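Local coordinates for protein glutathione S-transferase (Bombyx mori, PDB 5ZFG) that metabolises the insecticide diazinon in the silkworm, probably as a glutathione transferase, and belongs to the GST superfamily, at residues V138-L143 with Y180-K185; R18-A23 with L156-F161; L3-V8 with V26-I31; S166-E171 with S203-I208. All coordinates share one frame; numbering follows the deposited sequence.

Contact 1: residues V138-L143 with Y180-K185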
loop_
_atom_site.group_PDB
_atom_site.type_symbol
_atom_site.label_atom_id
_atom_site.label_comp_id
_atom_site.label_asym_id
_atom_site.label_seq_id
_atom_site.Cartn_x
_atom_site.Cartn_y
_atom_site.Cartn_z
ATOM N N VAL B 138 4.179 16.146 6.920
ATOM C CA VAL B 138 2.892 15.601 6.497
ATOM C C VAL B 138 2.254 14.791 7.625
ATOM O O VAL B 138 1.063 14.944 7.917
ATOM C CB VAL B 138 3.045 14.773 5.205
ATOM C CG1 VAL B 138 1.755 13.988 4.911
ATOM C CG2 VAL B 138 3.413 15.664 4.023
ATOM N N LEU B 139 3.032 13.936 8.302
ATOM C CA LEU B 139 2.453 13.187 9.423
ATOM C C LEU B 139 2.045 14.117 10.559
ATOM O O LEU B 139 0.986 13.933 11.174
ATOM C CB LEU B 139 3.432 12.120 9.931
ATOM C CG LEU B 139 2.900 11.248 11.082
ATOM C CD1 LEU B 139 1.574 10.559 10.739
ATOM C CD2 LEU B 139 3.940 10.213 11.555
ATOM N N GLU B 140 2.874 15.125 10.850
ATOM C CA GLU B 140 2.499 16.133 11.835
ATOM C C GLU B 140 1.201 16.816 11.432
ATOM O O GLU B 140 0.325 17.055 12.276
ATOM C CB GLU B 140 3.631 17.154 11.991
ATOM C CG GLU B 140 3.363 18.262 13.025
ATOM C CD GLU B 140 3.671 17.833 14.447
ATOM O OE1 GLU B 140 4.241 16.737 14.630
ATOM O OE2 GLU B 140 3.350 18.592 15.388
ATOM N N THR B 141 1.051 17.113 10.141
ATOM C CA THR B 141 -0.179 17.731 9.662
ATOM C C THR B 141 -1.367 16.813 9.889
ATOM O O THR B 141 -2.430 17.257 10.346
ATOM C CB THR B 141 -0.049 18.097 8.182
ATOM O OG1 THR B 141 0.945 19.109 8.022
ATOM C CG2 THR B 141 -1.365 18.612 7.641
ATOM N N TYR B 142 -1.203 15.518 9.588
ATOM C CA TYR B 142 -2.304 14.578 9.775
ATOM C C TYR B 142 -2.704 14.491 11.246
ATOM O O TYR B 142 -3.898 14.515 11.573
ATOM C CB TYR B 142 -1.925 13.200 9.220
ATOM C CG TYR B 142 -2.176 13.030 7.721
ATOM C CD1 TYR B 142 -3.427 13.319 7.159
ATOM C CD2 TYR B 142 -1.163 12.591 6.870
ATOM C CE1 TYR B 142 -3.653 13.165 5.777
ATOM C CE2 TYR B 142 -1.374 12.451 5.498
ATOM C CZ TYR B 142 -2.626 12.717 4.961
ATOM O OH TYR B 142 -2.846 12.573 3.595
ATOM N N LEU B 143 -1.717 14.426 12.151
ATOM C CA LEU B 143 -2.026 14.369 13.582
ATOM C C LEU B 143 -2.710 15.646 14.056
ATOM O O LEU B 143 -3.593 15.600 14.922
ATOM C CB LEU B 143 -0.753 14.125 14.398
ATOM C CG LEU B 143 -0.100 12.744 14.257
ATOM C CD1 LEU B 143 1.277 12.764 14.920
ATOM C CD2 LEU B 143 -0.997 11.642 14.832
ATOM N N TYR B 180 8.739 18.465 15.696
ATOM C CA TYR B 180 7.446 17.911 15.294
ATOM C C TYR B 180 6.715 17.475 16.559
ATOM O O TYR B 180 6.738 16.310 16.954
ATOM C CB TYR B 180 7.643 16.780 14.289
ATOM C CG TYR B 180 8.327 17.291 13.051
ATOM C CD1 TYR B 180 7.598 17.942 12.053
ATOM C CD2 TYR B 180 9.705 17.182 12.895
ATOM C CE1 TYR B 180 8.217 18.440 10.926
ATOM C CE2 TYR B 180 10.341 17.687 11.766
ATOM C CZ TYR B 180 9.585 18.319 10.789
ATOM O OH TYR B 180 10.176 18.823 9.653
ATOM N N THR B 181 6.029 18.442 17.173
ATOM C CA THR B 181 5.518 18.308 18.536
ATOM C C THR B 181 4.640 17.076 18.702
ATOM O O THR B 181 4.816 16.287 19.638
ATOM C CB THR B 181 4.720 19.564 18.893
ATOM O OG1 THR B 181 5.575 20.707 18.806
ATOM C CG2 THR B 181 4.163 19.451 20.283
ATOM N N LYS B 182 3.664 16.910 17.813
ATOM C CA LYS B 182 2.704 15.830 17.977
ATOM C C LYS B 182 3.330 14.477 17.660
ATOM O O LYS B 182 3.043 13.488 18.343
ATOM C CB LYS B 182 1.473 16.101 17.114
ATOM C CG LYS B 182 0.843 17.469 17.408
ATOM C CD LYS B 182 -0.428 17.694 16.606
ATOM C CE LYS B 182 -1.190 18.915 17.105
ATOM N NZ LYS B 182 -1.564 18.804 18.547
ATOM N N ILE B 183 4.194 14.407 16.643
ATOM C CA ILE B 183 4.916 13.160 16.388
ATOM C C ILE B 183 5.728 12.766 17.616
ATOM O O ILE B 183 5.635 11.637 18.109
ATOM C CB ILE B 183 5.823 13.287 15.153
ATOM C CG1 ILE B 183 5.004 13.451 13.868
ATOM C CG2 ILE B 183 6.711 12.055 15.031
ATOM C CD1 ILE B 183 5.882 13.618 12.623
ATOM N N HIS B 184 6.538 13.699 18.127
ATOM C CA HIS B 184 7.405 13.393 19.262
ATOM C C HIS B 184 6.598 12.875 20.450
ATOM O O HIS B 184 6.976 11.883 21.083
ATOM C CB HIS B 184 8.214 14.640 19.644
ATOM C CG HIS B 184 9.305 14.375 20.634
ATOM N ND1 HIS B 184 9.109 14.453 21.997
ATOM C CD2 HIS B 184 10.602 14.025 20.459
ATOM C CE1 HIS B 184 10.240 14.164 22.618
ATOM N NE2 HIS B 184 11.160 13.898 21.708
ATOM N N LYS B 185 5.465 13.513 20.748
ATOM C CA LYS B 185 4.615 13.054 21.843
ATOM C C LYS B 185 4.027 11.677 21.553
ATOM O O LYS B 185 4.063 10.786 22.406
ATOM C CB LYS B 185 3.507 14.079 22.095
ATOM C CG LYS B 185 2.545 13.728 23.210
ATOM C CD LYS B 185 3.254 13.503 24.534
ATOM C CE LYS B 185 2.250 13.491 25.688
ATOM N NZ LYS B 185 0.870 13.853 25.234
#
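The ring of Tyr180 and the carboxylate of Glu140 are the flat groups of this contact. The phenol's edge meets only CB of Glu140, which lies near the ring plane, 4.0 Å from Tyr180 CD1. The carboxylate instead turns its oxygens to the second and third backbone amides of helix 181-193, just past the N-cap residue Tyr180. Lys182 N gives Glu140 OE2 a nearly straight bond of 3.0 Å along the syn lone pair. Ile183 N reaches Glu140 OE1 at 3.1 Å, also on the syn side but 23° out of the carboxylate plane. These two bonds hold the group's rotation. A bend at chi2 (83°) brings the otherwise extended glutamate chain across to them, and its negative charge would be expected to suit the positive end of the helix. A glutamine here would probably leave one of the two amides without an acceptor and remove the charge facing the helix start. Beside this polar centre, Leu143 CD1 packs on Ile183 CG1 (3.9 Å), and the side chains of Leu139 and Ile183 pass at a slant, CB against CD1. The segments 138-143 and 181-185 run nearly perpendicular, at 85°. Leu139 continues onto Phe101 and Tyr106 of helix 89-114, Tyr180 OH bonds His133 ND1, and the far flank of helix 126-146 meets Pro50 and Gln51 of the second subunit.

Contact 2: residues R18-A23 with L156-F161. With EDO (1,2-ethanediol), chain G.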
loop_
_atom_site.group_PDB
_atom_site.type_symbol
_atom_site.label_atom_id
_atom_site.label_comp_id
_atom_site.label_asym_id
_atom_site.label_seq_id
_atom_site.Cartn_x
_atom_site.Cartn_y
_atom_site.Cartn_z
ATOM N N ARG B 18 5.089 -8.378 13.804
ATOM C CA ARG B 18 5.250 -9.031 15.105
ATOM C C ARG B 18 4.491 -8.288 16.199
ATOM O O ARG B 18 3.840 -8.917 17.038
ATOM C CB ARG B 18 6.735 -9.167 15.446
ATOM C CG ARG B 18 7.431 -10.211 14.570
ATOM C CD ARG B 18 8.956 -10.190 14.717
ATOM N NE ARG B 18 9.293 -10.230 16.132
ATOM C CZ ARG B 18 10.332 -9.617 16.684
ATOM N NH1 ARG B 18 11.190 -8.929 15.948
ATOM N NH2 ARG B 18 10.509 -9.694 17.992
ATOM N N GLN B 19 4.567 -6.954 16.211
ATOM C CA GLN B 19 3.840 -6.169 17.204
ATOM C C GLN B 19 2.336 -6.421 17.114
ATOM O O GLN B 19 1.674 -6.630 18.137
ATOM C CB GLN B 19 4.157 -4.684 17.035
ATOM C CG GLN B 19 5.600 -4.346 17.373
ATOM C CD GLN B 19 5.901 -2.918 17.059
ATOM O OE1 GLN B 19 5.563 -2.428 15.971
ATOM N NE2 GLN B 19 6.534 -2.224 17.998
ATOM N N ALA B 20 1.785 -6.454 15.897
ATOM C CA ALA B 20 0.363 -6.745 15.749
ATOM C C ALA B 20 0.011 -8.140 16.276
ATOM O O ALA B 20 -0.997 -8.313 16.973
ATOM C CB ALA B 20 -0.056 -6.610 14.284
ATOM N N LEU B 21 0.808 -9.155 15.916
ATOM C CA LEU B 21 0.536 -10.509 16.392
ATOM C C LEU B 21 0.581 -10.569 17.912
ATOM O O LEU B 21 -0.266 -11.217 18.539
ATOM C CB LEU B 21 1.535 -11.497 15.793
ATOM C CG LEU B 21 1.370 -11.841 14.306
ATOM C CD1 LEU B 21 2.693 -12.369 13.756
ATOM C CD2 LEU B 21 0.226 -12.847 14.086
ATOM N N VAL B 22 1.548 -9.875 18.517
ATOM C CA VAL B 22 1.667 -9.853 19.974
ATOM C C VAL B 22 0.504 -9.093 20.598
ATOM O O VAL B 22 -0.115 -9.566 21.561
ATOM C CB VAL B 22 3.036 -9.261 20.373
ATOM C CG1 VAL B 22 3.105 -8.956 21.871
ATOM C CG2 VAL B 22 4.155 -10.203 19.956
ATOM N N ALA B 23 0.165 -7.920 20.043
ATOM C CA ALA B 23 -0.938 -7.130 20.592
ATOM C C ALA B 23 -2.259 -7.883 20.513
ATOM O O ALA B 23 -3.106 -7.777 21.412
ATOM C CB ALA B 23 -1.046 -5.799 19.858
ATOM N N LEU B 156 -4.827 2.933 19.805
ATOM C CA LEU B 156 -3.850 2.252 18.955
ATOM C C LEU B 156 -4.540 1.448 17.856
ATOM O O LEU B 156 -5.560 0.790 18.094
ATOM C CB LEU B 156 -2.978 1.324 19.809
ATOM C CG LEU B 156 -1.719 0.729 19.155
ATOM C CD1 LEU B 156 -0.624 1.769 19.028
ATOM C CD2 LEU B 156 -1.214 -0.508 19.891
ATOM N N THR B 157 -3.996 1.526 16.630
ATOM C CA THR B 157 -4.462 0.698 15.518
ATOM C C THR B 157 -3.254 0.128 14.778
ATOM O O THR B 157 -2.110 0.519 15.023
ATOM C CB THR B 157 -5.344 1.473 14.526
ATOM O OG1 THR B 157 -4.570 2.494 13.889
ATOM C CG2 THR B 157 -6.561 2.116 15.212
ATOM N N ILE B 158 -3.509 -0.795 13.839
ATOM C CA ILE B 158 -2.397 -1.335 13.053
ATOM C C ILE B 158 -1.698 -0.246 12.245
ATOM O O ILE B 158 -0.567 -0.446 11.808
ATOM C CB ILE B 158 -2.824 -2.493 12.111
ATOM C CG1 ILE B 158 -3.936 -2.087 11.130
ATOM C CG2 ILE B 158 -3.182 -3.778 12.905
ATOM C CD1 ILE B 158 -4.248 -3.190 10.091
ATOM N N ALA B 159 -2.349 0.901 12.015
ATOM C CA ALA B 159 -1.678 1.988 11.307
ATOM C C ALA B 159 -0.493 2.526 12.101
ATOM O O ALA B 159 0.454 3.067 11.515
ATOM C CB ALA B 159 -2.675 3.114 11.015
ATOM N N ASP B 160 -0.510 2.368 13.427
ATOM C CA ASP B 160 0.561 2.933 14.240
ATOM C C ASP B 160 1.886 2.199 14.051
ATOM O O ASP B 160 2.937 2.841 14.001
ATOM C CB ASP B 160 0.159 2.916 15.708
ATOM C CG ASP B 160 -0.870 3.958 16.011
ATOM O OD1 ASP B 160 -0.489 5.151 15.992
ATOM O OD2 ASP B 160 -2.053 3.592 16.203
ATOM N N PHE B 161 1.860 0.867 13.961
ATOM C CA PHE B 161 3.108 0.105 13.985
ATOM C C PHE B 161 4.044 0.462 12.843
ATOM O O PHE B 161 5.228 0.724 13.114
ATOM C CB PHE B 161 2.843 -1.409 14.014
ATOM C CG PHE B 161 1.982 -1.853 15.154
ATOM C CD1 PHE B 161 2.285 -1.486 16.463
ATOM C CD2 PHE B 161 0.852 -2.629 14.914
ATOM C CE1 PHE B 161 1.458 -1.881 17.517
ATOM C CE2 PHE B 161 0.030 -3.044 15.959
ATOM C CZ PHE B 161 0.337 -2.662 17.265
HETATM C C1 EDO G . 7.651 -11.052 19.244
HETATM O O1 EDO G . 8.122 -11.995 18.268
HETATM C C2 EDO G . 8.623 -10.890 20.416
HETATM O O2 EDO G . 7.893 -10.713 21.655
#
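The side chains of Gln19 and Phe161 run antiparallel alongside one another where the thioredoxin-like N-terminal domain meets the helical C-terminal domain, the domain pairing that defines the GST fold. The glutamine covers a face of the ring with its aliphatic part: CB stands 3.9 Å from the ring centroid, 18° off the normal, a CH-pi contact. Its amide is turned 48° from the ring plane, and OE1 comes within 3.4 Å of Phe161 CD1 without bonding across the contact. The amide's polar needs are met elsewhere, NE2 by Leu197 O and OE1 by Asn165 ND2, which fixes the flat end while the CH2 group does the packing. With CG beside the backbone N (chi1 -67°), the glutamine chain runs out along the ring rather than away from it. Ala20 N lies over the same ring face, with Ala20 CA 3.7 Å from Phe161 CE2 and the methyl near the same atom; Ala23 CB approaches CZ more loosely. On the opposite ring face lies Thr157 O, offset toward the rim. Phe161 is thus layered between helix 12-23 and the turn that starts its own helix. That turn is secured by a capping box, the Ser/Thr-X-X-Asp kind familiar from the C-terminal domains of GSTs. In it, Ala159 N gives Thr157 OG1 a weak bond, and Thr157 N meets Asp160 OD2 at 2.9 Å, almost in line with that oxygen's C-O bond.

Contact 3: residues L3-V8 with V26-I31; sequences LKLYAV and VPFELI
Lys4 with Glu29, Leu5 with Leu30 and Tyr6 with Ile31 form parallel bridges between strands 4.8 Å apart at closest approach, their directions 25° apart, the two strands of the beta-alpha-beta unit whose helix is 12-23. Four nearly straight N-H...O bonds join them, from Glu29 N to Leu3 O at 2.8 Å through to Ala7 N to Ile31 O. The two faces of the pair differ clearly. On the face of Lys4, Tyr6, Glu29 and Ile31, the isoleucine lies alongside the tyrosine, pointing the same way. Its chi2 of 112° is far from a staggered value and lays CD1 over one face of the phenol, 3.7 Å from the ring centroid, while CG2 touches Tyr6 CD1 at 3.5 Å. Tyr6 also packs on Tyr45 and Met48 of helix 43-48. The charged ends of Lys4 and Glu29 stay 4.9 Å apart (NZ to OE2), bridged by a water that accepts from NZ and donates to OE2. The other face looks to helix 12-23: Leu5 reaches Val17 and Arg18, and Phe28 touches Leu21. There the Phe28 ring meets Leu5 CB obliquely, and Leu30 CD1 rests 3.8 Å from Ala7 CB. At the N-terminal end of both segments the side chains of Leu3 and Val26 cross, CD2 to CG1 3.6 Å.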
loop_
_atom_site.group_PDB
_atom_site.type_symbol
_atom_site.label_atom_id
_atom_site.label_comp_id
_atom_site.label_asym_id
_atom_site.label_seq_id
_atom_site.Cartn_x
_atom_site.Cartn_y
_atom_site.Cartn_z
ATOM N N LEU B 3 0.861 -20.990 12.887
ATOM C CA LEU B 3 1.072 -19.799 12.072
ATOM C C LEU B 3 2.550 -19.420 12.085
ATOM O O LEU B 3 3.154 -19.296 13.152
ATOM C CB LEU B 3 0.224 -18.660 12.622
ATOM C CG LEU B 3 0.162 -17.289 11.954
ATOM C CD1 LEU B 3 -0.319 -17.448 10.533
ATOM C CD2 LEU B 3 -0.786 -16.406 12.708
ATOM N N LYS B 4 3.133 -19.220 10.905
ATOM C CA LYS B 4 4.575 -19.039 10.774
ATOM C C LYS B 4 4.874 -17.697 10.120
ATOM O O LYS B 4 4.302 -17.377 9.072
ATOM C CB LYS B 4 5.183 -20.167 9.947
ATOM C CG LYS B 4 5.020 -21.565 10.589
ATOM C CD LYS B 4 5.765 -22.619 9.789
ATOM C CE LYS B 4 5.310 -24.020 10.155
ATOM N NZ LYS B 4 6.226 -25.027 9.551
ATOM N N LEU B 5 5.775 -16.928 10.729
ATOM C CA LEU B 5 6.209 -15.645 10.173
ATOM C C LEU B 5 7.691 -15.694 9.837
ATOM O O LEU B 5 8.531 -15.869 10.728
ATOM C CB LEU B 5 5.946 -14.499 11.146
ATOM C CG LEU B 5 6.356 -13.128 10.624
ATOM C CD1 LEU B 5 5.396 -12.683 9.516
ATOM C CD2 LEU B 5 6.374 -12.105 11.760
ATOM N N TYR B 6 8.007 -15.486 8.564
ATOM C CA TYR B 6 9.384 -15.338 8.106
ATOM C C TYR B 6 9.750 -13.858 8.132
ATOM O O TYR B 6 9.147 -13.057 7.412
ATOM C CB TYR B 6 9.541 -15.936 6.708
ATOM C CG TYR B 6 9.287 -17.432 6.711
ATOM C CD1 TYR B 6 10.345 -18.329 6.762
ATOM C CD2 TYR B 6 7.990 -17.945 6.712
ATOM C CE1 TYR B 6 10.123 -19.695 6.785
ATOM C CE2 TYR B 6 7.754 -19.321 6.736
ATOM C CZ TYR B 6 8.829 -20.188 6.768
ATOM O OH TYR B 6 8.617 -21.559 6.802
ATOM N N ALA B 7 10.715 -13.495 8.977
ATOM C CA ALA B 7 10.977 -12.098 9.311
ATOM C C ALA B 7 12.480 -11.874 9.426
ATOM O O ALA B 7 13.259 -12.829 9.478
ATOM C CB ALA B 7 10.284 -11.713 10.630
ATOM N N VAL B 8 12.893 -10.598 9.486
ATOM C CA VAL B 8 14.283 -10.234 9.735
ATOM C C VAL B 8 14.335 -9.300 10.941
ATOM O O VAL B 8 13.460 -8.444 11.121
ATOM C CB VAL B 8 14.939 -9.608 8.476
ATOM C CG1 VAL B 8 14.410 -8.197 8.178
ATOM C CG2 VAL B 8 16.453 -9.613 8.606
ATOM N N VAL B 26 -2.147 -13.445 19.092
ATOM C CA VAL B 26 -2.207 -14.525 18.116
ATOM C C VAL B 26 -0.881 -15.278 18.183
ATOM O O VAL B 26 0.176 -14.668 17.933
ATOM C CB VAL B 26 -2.478 -13.999 16.698
ATOM C CG1 VAL B 26 -2.406 -15.131 15.707
ATOM C CG2 VAL B 26 -3.847 -13.314 16.624
ATOM N N PRO B 27 -0.873 -16.555 18.560
ATOM C CA PRO B 27 0.403 -17.274 18.686
ATOM C C PRO B 27 1.007 -17.571 17.322
ATOM O O PRO B 27 0.293 -17.851 16.357
ATOM C CB PRO B 27 0.011 -18.563 19.422
ATOM C CG PRO B 27 -1.321 -18.254 20.052
ATOM C CD PRO B 27 -1.999 -17.365 19.052
ATOM N N PHE B 28 2.335 -17.508 17.243
ATOM C CA PHE B 28 3.010 -17.780 15.978
ATOM C C PHE B 28 4.424 -18.272 16.236
ATOM O O PHE B 28 5.000 -18.045 17.304
ATOM C CB PHE B 28 3.049 -16.534 15.078
ATOM C CG PHE B 28 3.910 -15.430 15.608
ATOM C CD1 PHE B 28 5.188 -15.203 15.092
ATOM C CD2 PHE B 28 3.445 -14.601 16.617
ATOM C CE1 PHE B 28 5.965 -14.177 15.578
ATOM C CE2 PHE B 28 4.228 -13.579 17.112
ATOM C CZ PHE B 28 5.496 -13.368 16.588
ATOM N N GLU B 29 4.974 -18.946 15.231
ATOM C CA GLU B 29 6.379 -19.330 15.202
ATOM C C GLU B 29 7.147 -18.314 14.364
ATOM O O GLU B 29 6.724 -17.984 13.252
ATOM C CB GLU B 29 6.555 -20.731 14.617
ATOM C CG GLU B 29 8.019 -21.113 14.359
ATOM C CD GLU B 29 8.189 -22.539 13.844
ATOM O OE1 GLU B 29 7.571 -23.457 14.420
ATOM O OE2 GLU B 29 8.943 -22.737 12.868
ATOM N N LEU B 30 8.252 -17.813 14.913
ATOM C CA LEU B 30 9.121 -16.849 14.247
ATOM C C LEU B 30 10.275 -17.572 13.563
ATOM O O LEU B 30 10.979 -18.369 14.195
ATOM C CB LEU B 30 9.662 -15.836 15.252
ATOM C CG LEU B 30 10.718 -14.818 14.789
ATOM C CD1 LEU B 30 10.150 -13.956 13.658
ATOM C CD2 LEU B 30 11.143 -13.941 15.936
ATOM N N ILE B 31 10.469 -17.291 12.280
ATOM C CA ILE B 31 11.624 -17.783 11.536
ATOM C C ILE B 31 12.458 -16.573 11.154
ATOM O O ILE B 31 12.013 -15.723 10.371
ATOM C CB ILE B 31 11.220 -18.592 10.295
ATOM C CG1 ILE B 31 10.464 -19.854 10.699
ATOM C CG2 ILE B 31 12.465 -18.970 9.485
ATOM C CD1 ILE B 31 9.023 -19.856 10.310
HETATM O O HOH W 1 8.329 -24.603 10.875
#

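Contact 4: residues S166-E171 with S203-I208; sequences STMTLE and SAMKEI
Met168 and Met205 carry the apolar part of this contact. Met168 leaves its helix with CG anti to the backbone N (chi1 171°), then bends at chi2 and chi3. Its sulfur thereby settles against the base of Met205, SD lying 3.7 Å from CB, as the two chains pass at a slant. Met168 and Ile208 meet tip to tip, Ile208 CD1 lying 4.1 Å from both SD and CE of Met168, and the same CE reaches Ala204 CB at 4.2 Å. With an alanine in place of Met168, Met205, Ile208 and Ala204 would probably lose their shared apolar partner and a gap would open between the helices. Segments 166-171 and 203-208, which cross at -44°, belong to the all-helical C-terminal domain of the GST fold; Leu15 of helix 12-23 covers both Met168 and Ala204. A second kind of contact is sulfur against carboxylate: the side chains of Met205 and Glu171 cross at about a right angle, SD 3.5 Å from CD. Glu171 OE1 is meanwhile occupied by Tyr187 OH and by a salt bridge to Lys191. No hydrogen bond spans the two segments; within helix 160-172, Ser166 O accepts from Thr169 N. Thr169 OG1 also donates to Ser166 O, at 2.7 Å and in the carbonyl plane.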
loop_
_atom_site.group_PDB
_atom_site.type_symbol
_atom_site.label_atom_id
_atom_site.label_comp_id
_atom_site.label_asym_id
_atom_site.label_seq_id
_atom_site.Cartn_x
_atom_site.Cartn_y
_atom_site.Cartn_z
ATOM N N SER B 166 9.044 3.180 11.282
ATOM C CA SER B 166 9.737 4.140 10.426
ATOM C C SER B 166 10.408 5.224 11.273
ATOM O O SER B 166 11.584 5.555 11.074
ATOM C CB SER B 166 8.756 4.758 9.426
ATOM O OG SER B 166 8.234 3.773 8.535
ATOM N N THR B 167 9.665 5.783 12.234
ATOM C CA THR B 167 10.192 6.848 13.089
ATOM C C THR B 167 11.332 6.343 13.966
ATOM O O THR B 167 12.275 7.091 14.263
ATOM C CB THR B 167 9.061 7.410 13.957
ATOM O OG1 THR B 167 7.940 7.767 13.117
ATOM C CG2 THR B 167 9.535 8.643 14.732
ATOM N N MET B 168 11.263 5.076 14.371
ATOM C CA MET B 168 12.333 4.474 15.157
ATOM C C MET B 168 13.672 4.562 14.438
ATOM O O MET B 168 14.713 4.735 15.088
ATOM C CB MET B 168 11.967 3.021 15.491
ATOM C CG MET B 168 13.116 2.212 16.138
ATOM S SD MET B 168 14.247 1.490 14.928
ATOM C CE MET B 168 13.185 0.163 14.330
ATOM N N THR B 169 13.681 4.490 13.096
ATOM C CA THR B 169 14.956 4.557 12.395
ATOM C C THR B 169 15.556 5.957 12.446
ATOM O O THR B 169 16.777 6.097 12.316
ATOM C CB THR B 169 14.831 4.114 10.936
ATOM O OG1 THR B 169 14.098 5.101 10.192
ATOM C CG2 THR B 169 14.153 2.740 10.825
ATOM N N LEU B 170 14.734 6.992 12.635
ATOM C CA LEU B 170 15.286 8.315 12.889
ATOM C C LEU B 170 15.967 8.351 14.253
ATOM O O LEU B 170 17.089 8.859 14.385
ATOM C CB LEU B 170 14.191 9.382 12.799
ATOM C CG LEU B 170 13.609 9.558 11.391
ATOM C CD1 LEU B 170 12.293 10.330 11.443
ATOM C CD2 LEU B 170 14.605 10.257 10.452
ATOM N N GLU B 171 15.315 7.799 15.280
ATOM C CA GLU B 171 15.973 7.747 16.583
ATOM C C GLU B 171 17.268 6.946 16.516
ATOM O O GLU B 171 18.251 7.289 17.190
ATOM C CB GLU B 171 15.048 7.163 17.656
ATOM C CG GLU B 171 15.708 7.205 19.053
ATOM C CD GLU B 171 14.860 6.617 20.177
ATOM O OE1 GLU B 171 13.699 6.218 19.948
ATOM O OE2 GLU B 171 15.372 6.557 21.318
ATOM N N SER B 203 14.763 -3.580 20.248
ATOM C CA SER B 203 15.773 -4.581 19.917
ATOM C C SER B 203 16.333 -4.353 18.517
ATOM O O SER B 203 17.543 -4.478 18.291
ATOM C CB SER B 203 15.175 -5.981 20.044
ATOM O OG SER B 203 16.081 -6.973 19.605
ATOM N N ALA B 204 15.462 -4.012 17.560
ATOM C CA ALA B 204 15.942 -3.679 16.222
ATOM C C ALA B 204 16.732 -2.375 16.229
ATOM O O ALA B 204 17.751 -2.266 15.542
ATOM C CB ALA B 204 14.768 -3.568 15.248
ATOM N N MET B 205 16.261 -1.367 16.980
ATOM C CA MET B 205 16.953 -0.079 17.007
ATOM C C MET B 205 18.403 -0.252 17.427
ATOM O O MET B 205 19.305 0.350 16.829
ATOM C CB MET B 205 16.247 0.905 17.946
ATOM C CG MET B 205 16.843 2.333 17.908
ATOM S SD MET B 205 15.892 3.479 18.937
ATOM C CE MET B 205 16.488 3.026 20.575
ATOM N N LYS B 206 18.650 -1.092 18.443
ATOM C CA LYS B 206 20.025 -1.323 18.878
ATOM C C LYS B 206 20.847 -2.012 17.795
ATOM O O LYS B 206 22.053 -1.758 17.679
ATOM C CB LYS B 206 20.049 -2.144 20.168
ATOM C CG LYS B 206 19.386 -1.476 21.374
ATOM C CD LYS B 206 20.075 -0.164 21.784
ATOM C CE LYS B 206 21.601 -0.295 21.879
ATOM N NZ LYS B 206 22.042 -1.439 22.736
ATOM N N GLU B 207 20.224 -2.874 16.985
ATOM C CA GLU B 207 20.944 -3.467 15.861
ATOM C C GLU B 207 21.256 -2.419 14.802
ATOM O O GLU B 207 22.387 -2.329 14.313
ATOM C CB GLU B 207 20.136 -4.613 15.251
ATOM C CG GLU B 207 20.114 -5.858 16.096
ATOM C CD GLU B 207 19.466 -7.035 15.384
ATOM O OE1 GLU B 207 19.338 -6.988 14.144
ATOM O OE2 GLU B 207 19.087 -8.007 16.070
ATOM N N ILE B 208 20.256 -1.617 14.434
ATOM C CA ILE B 208 20.450 -0.560 13.449
ATOM C C ILE B 208 21.487 0.447 13.933
ATOM O O ILE B 208 22.227 1.027 13.126
ATOM C CB ILE B 208 19.090 0.092 13.134
ATOM C CG1 ILE B 208 18.177 -0.946 12.480
ATOM C CG2 ILE B 208 19.246 1.334 12.244
ATOM C CD1 ILE B 208 16.735 -0.519 12.369
#

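Contacts 2 and 3 are coupled, their centres 14 Å apart: Leu21 O lies 3.0 Å from Val26 N, a probable hydrogen bond, and Leu21 CB packs on Phe28 CE2 at 3.6 Å. Helix 12-23 thus connects the strand pair to the domain interface; on another flank a 1,2-ethanediol, probably from the crystallisation liquor, accepts a hydrogen bond from Arg18 NE and lies about 3 Å from the Phe28 side chain. Helix 160-172 serves contacts 2 and 4, whose centres are 16 Å apart. Contact 1 is remote, 32 Å from contact 3 between centres and across the chain's centre, near the second subunit. In GSTs generally, glutathione and substrate bind in the cleft between the domains that contact 2 joins.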